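PDB 4HCJ: ThiJ/PfpI domain protein from Brachyspira murdochii, which is of unknown specific function but belongs to the DJ-1/PfpI family, is classed as a hydrolase, and can bind magnesium. Local coordinates for residues E145-S150 / V154-P159. Sequence-based numbering, arbitrary orientation.
Sequences ENVVVS and VTANGP
The amides of Asn146 and Asn157 run alongside each other in the same direction; their planes, 72° apart, are too steeply turned to stack, and the contact runs through ND2 of Asn157 and OD1 of Asn146. ND2 donates to OD1 at 3.0 Å, a bent bond whose acceptor sits 31° out of the Asn157 amide plane. With chi1 at 71°, Asn157 carries its CG between its own N and carbonyl carbon, which sets the amide alongside that of Asn146; its OD1 accepts a hydrogen bond from Ser161 OG. The backbones join here too, Asn157 N reaching Asn146 O at 3.0 Å. Further along, Val148 and Thr155 form an antiparallel hydrogen-bonded pair with two nearly straight bonds, Val148 N to Thr155 O at 2.9 Å and Thr155 N to Val148 O at 3.0 Å. A water donates to Val148 O and accepts from Thr155 OG1, whose hydroxyl also takes the N-H of Thr126. On the other face, Val154 CG1 lies 4.2 Å from Val149 CG2, and Val147 CG2 packs against Ala156 CB at 4.1 Å. This beta hairpin ends the central sheet of the alpha-beta-alpha sandwich: strand 147-150 is the edge, and strand 153-156 lies between it and strand 103-107, to which it runs parallel. Helix 162-174 covers the face of Val147, Val149 and Ala156, while helix 110-116 meets Thr155 on the other.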
# COMPACT_ATOMS: atom_id res chain seq x y z
N GLU A 145 9.69 -14.68 -1.32
CA GLU A 145 9.95 -13.97 -0.08
C GLU A 145 8.65 -13.40 0.45
O GLU A 145 7.70 -13.15 -0.30
CB GLU A 145 10.92 -12.80 -0.32
CG GLU A 145 12.25 -13.15 -0.95
CD GLU A 145 13.15 -14.03 -0.09
OE1 GLU A 145 12.90 -14.25 1.11
OE2 GLU A 145 14.17 -14.49 -0.64
N ASN A 146 8.62 -13.15 1.76
CA ASN A 146 7.48 -12.51 2.40
C ASN A 146 7.41 -11.01 2.14
O ASN A 146 6.31 -10.45 2.09
CB ASN A 146 7.53 -12.77 3.90
CG ASN A 146 7.25 -14.23 4.22
OD1 ASN A 146 6.22 -14.77 3.83
ND2 ASN A 146 8.20 -14.90 4.85
N VAL A 147 8.57 -10.36 2.03
CA VAL A 147 8.68 -8.92 1.81
C VAL A 147 9.83 -8.70 0.84
O VAL A 147 10.87 -9.38 0.92
CB VAL A 147 9.00 -8.15 3.12
CG1 VAL A 147 9.09 -6.66 2.88
CG2 VAL A 147 7.97 -8.45 4.19
N VAL A 148 9.66 -7.76 -0.09
CA VAL A 148 10.71 -7.42 -1.05
C VAL A 148 10.84 -5.92 -1.14
O VAL A 148 9.88 -5.21 -1.44
CB VAL A 148 10.43 -7.98 -2.47
CG1 VAL A 148 11.53 -7.58 -3.45
CG2 VAL A 148 10.25 -9.50 -2.45
N VAL A 149 12.06 -5.43 -0.92
CA VAL A 149 12.39 -4.02 -1.10
C VAL A 149 13.17 -3.88 -2.41
O VAL A 149 14.24 -4.47 -2.56
CB VAL A 149 13.24 -3.48 0.07
CG1 VAL A 149 13.70 -2.05 -0.21
CG2 VAL A 149 12.47 -3.57 1.38
N SER A 150 12.63 -3.09 -3.33
CA SER A 150 13.26 -2.83 -4.63
C SER A 150 13.34 -1.33 -4.82
O SER A 150 12.44 -0.71 -5.40
CB SER A 150 12.45 -3.50 -5.75
OG SER A 150 12.51 -4.91 -5.57
N VAL A 154 8.17 -1.26 -2.23
CA VAL A 154 8.18 -2.29 -1.21
C VAL A 154 6.89 -3.10 -1.34
O VAL A 154 5.81 -2.53 -1.40
CB VAL A 154 8.27 -1.71 0.23
CG1 VAL A 154 8.36 -2.84 1.24
CG2 VAL A 154 9.48 -0.78 0.35
N THR A 155 7.01 -4.43 -1.40
CA THR A 155 5.84 -5.28 -1.50
C THR A 155 5.90 -6.39 -0.45
O THR A 155 6.99 -6.76 0.03
CB THR A 155 5.66 -5.87 -2.91
OG1 THR A 155 6.83 -6.61 -3.27
CG2 THR A 155 5.38 -4.78 -3.96
N ALA A 156 4.73 -6.92 -0.10
CA ALA A 156 4.64 -8.03 0.84
C ALA A 156 3.49 -8.93 0.45
O ALA A 156 2.56 -8.53 -0.26
CB ALA A 156 4.51 -7.54 2.28
N ASN A 157 3.53 -10.16 0.95
CA ASN A 157 2.68 -11.22 0.40
C ASN A 157 1.34 -11.45 1.10
O ASN A 157 0.69 -12.44 0.82
CB ASN A 157 3.44 -12.53 0.29
CG ASN A 157 3.74 -13.16 1.62
OD1 ASN A 157 3.51 -12.56 2.66
ND2 ASN A 157 4.30 -14.36 1.59
N GLY A 158 0.91 -10.55 1.99
CA GLY A 158 -0.40 -10.67 2.61
C GLY A 158 -0.36 -10.52 4.11
O GLY A 158 0.66 -10.11 4.68
N PRO A 159 -1.47 -10.84 4.77
CA PRO A 159 -1.63 -10.45 6.17
C PRO A 159 -0.64 -11.11 7.12
O PRO A 159 -0.33 -10.50 8.13
CB PRO A 159 -3.08 -10.83 6.49
CG PRO A 159 -3.48 -11.79 5.40
CD PRO A 159 -2.71 -11.40 4.20
O HOH W 1 8.95 -5.02 -4.21